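PDB 2ON5: Na Glutathione S-transferase 2 from Necator americanus, which probably conjugates glutathione to electrophilic substrates, as glutathione S-transferases do, and binds glutathione in the crystal. Local coordinates for residues A[158-161]-A[162-166]. Sequence-based numbering, arbitrary orientation.
Sequences LCLA and EHTSG
The carbonyl oxygen of A161 is gripped twice by S165, one turn further along the helix. The amide N of S165 lies 3.0 Å from A161 O and its hydroxyl OG 2.8 Å from the same atom, and the two donors arrive from opposite faces of the carbonyl plane. With chi1 at 69°, OG stands between the backbone N and the carbonyl carbon of S165, which turns it back toward the preceding turn and onto A161 O; a small hydroxyl residue suits this partly exposed place, because it can bond to its own helix. T164 N meets L160 O at 2.9 Å in an almost straight bond (176°). The hydroxyl OG1 of T164 also lies 3.2 Å from L160 O, but its stronger partner is the hydroxyl of Y175, with which it shares a hydrogen bond. E162 N to L158 O and H163 N to C159 O, both 3.0 Å, continue the i to i+4 pattern of helix 155-168. This helix runs through the all-helical C-terminal domain of the glutathione S-transferase fold, and E162 reaches from it to helix 16-25 of the thioredoxin-like N-terminal domain, touching Q20. Its carboxylate forms salt bridges with R12 and R201, two arginines that probably keep this buried acid charged. On another flank, CD1 of buried, apolar L160 meets CG2 of T164 at 3.8 Å, the two side chains crossing at a slant. Here threonine serves both needs, its methyl CG2 lying against L160 while OG1 bonds to Y175. The methyl of A161 touches V188 of helix 179-189, and the flat ring of H163 suits an aromatic neighbour, meeting Y98 nearly at right angles.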
ATOM      1  N   LEU A 158       6.073  10.163   9.957  1.00 15.68           N
ATOM      2  CA  LEU A 158       7.026   9.299  10.628  1.00 16.56           C
ATOM      3  C   LEU A 158       7.778   8.513   9.580  1.00 16.58           C
ATOM      4  O   LEU A 158       9.000   8.415   9.660  1.00 15.89           O
ATOM      5  CB  LEU A 158       6.325   8.366  11.636  1.00 17.01           C
ATOM      6  CG  LEU A 158       5.567   9.030  12.810  1.00 15.82           C
ATOM      7  CD1 LEU A 158       4.809   8.020  13.703  1.00 18.77           C
ATOM      8  CD2 LEU A 158       6.512   9.876  13.670  1.00 16.79           C
ATOM      9  N   CYS A 159       7.051   8.010   8.570  1.00 17.23           N
ATOM     10  CA  CYS A 159       7.684   7.262   7.456  1.00 17.00           C
ATOM     11  C   CYS A 159       8.724   8.129   6.763  1.00 16.98           C
ATOM     12  O   CYS A 159       9.861   7.696   6.557  1.00 15.33           O
ATOM     13  CB  CYS A 159       6.658   6.775   6.416  1.00 16.95           C
ATOM     14  SG  CYS A 159       5.612   5.433   7.026  1.00 17.88           S
ATOM     15  N   LEU A 160       8.334   9.341   6.365  1.00 16.65           N
ATOM     16  CA  LEU A 160       9.278  10.194   5.627  1.00 16.64           C
ATOM     17  C   LEU A 160      10.495  10.649   6.455  1.00 16.54           C
ATOM     18  O   LEU A 160      11.649  10.559   5.967  1.00 16.85           O
ATOM     19  CB  LEU A 160       8.568  11.402   4.996  1.00 16.71           C
ATOM     20  CG  LEU A 160       9.446  12.293   4.120  1.00 16.53           C
ATOM     21  CD1 LEU A 160       9.920  11.551   2.867  1.00 14.93           C
ATOM     22  CD2 LEU A 160       8.703  13.591   3.802  1.00 15.21           C
ATOM     23  N   ALA A 161      10.243  11.185   7.651  1.00 16.47           N
ATOM     24  CA  ALA A 161      11.321  11.669   8.550  1.00 17.01           C
ATOM     25  C   ALA A 161      12.308  10.533   8.855  1.00 17.27           C
ATOM     26  O   ALA A 161      13.551  10.711   8.835  1.00 17.30           O
ATOM     27  CB  ALA A 161      10.721  12.224   9.876  1.00 15.95           C
ATOM     28  N   GLU A 162      11.767   9.352   9.128  1.00 17.55           N
ATOM     29  CA  GLU A 162      12.627   8.174   9.416  1.00 18.02           C
ATOM     30  C   GLU A 162      13.487   7.792   8.207  1.00 18.53           C
ATOM     31  O   GLU A 162      14.690   7.620   8.334  1.00 18.18           O
ATOM     32  CB  GLU A 162      11.803   6.979   9.923  1.00 18.23           C
ATOM     33  CG  GLU A 162      12.586   5.687  10.138  1.00 20.02           C
ATOM     34  CD  GLU A 162      13.816   5.851  11.030  1.00 21.30           C
ATOM     35  OE1 GLU A 162      13.747   6.533  12.078  1.00 20.53           O
ATOM     36  OE2 GLU A 162      14.841   5.250  10.691  1.00 20.37           O
ATOM     37  N   HIS A 163      12.864   7.699   7.036  1.00 17.79           N
ATOM     38  CA  HIS A 163      13.604   7.377   5.831  1.00 18.10           C
ATOM     39  C   HIS A 163      14.691   8.393   5.555  1.00 18.08           C
ATOM     40  O   HIS A 163      15.875   8.028   5.405  1.00 18.17           O
ATOM     41  CB  HIS A 163      12.684   7.306   4.589  1.00 17.60           C
ATOM     42  CG  HIS A 163      13.459   7.141   3.321  1.00 19.20           C
ATOM     43  ND1 HIS A 163      13.622   8.156   2.400  1.00 21.14           N
ATOM     44  CD2 HIS A 163      14.188   6.096   2.865  1.00 14.70           C
ATOM     45  CE1 HIS A 163      14.400   7.730   1.417  1.00 18.64           C
ATOM     46  NE2 HIS A 163      14.764   6.487   1.682  1.00 20.00           N
ATOM     47  N   THR A 164      14.306   9.667   5.436  1.00 17.35           N
ATOM     48  CA  THR A 164      15.288  10.658   4.998  1.00 17.39           C
ATOM     49  C   THR A 164      16.449  10.796   5.983  1.00 17.88           C
ATOM     50  O   THR A 164      17.620  10.849   5.567  1.00 16.62           O
ATOM     51  CB  THR A 164      14.679  12.033   4.698  1.00 17.03           C
ATOM     52  OG1 THR A 164      14.146  12.614   5.896  1.00 17.63           O
ATOM     53  CG2 THR A 164      13.585  11.928   3.635  1.00 15.58           C
ATOM     54  N   SER A 165      16.126  10.818   7.275  1.00 17.38           N
ATOM     55  CA  SER A 165      17.156  10.959   8.309  1.00 18.24           C
ATOM     56  C   SER A 165      18.084   9.750   8.324  1.00 18.42           C
ATOM     57  O   SER A 165      19.313   9.878   8.523  1.00 19.06           O
ATOM     58  CB  SER A 165      16.529  11.179   9.692  1.00 18.64           C
ATOM     59  OG  SER A 165      15.872  10.008  10.149  1.00 19.06           O
ATOM     60  N   GLY A 166      17.496   8.578   8.101  1.00 18.86           N
ATOM     61  CA  GLY A 166      18.230   7.311   8.051  1.00 18.65           C
ATOM     62  C   GLY A 166      19.249   7.285   6.928  1.00 19.62           C
ATOM     63  O   GLY A 166      20.404   6.926   7.154  1.00 19.08           O
TER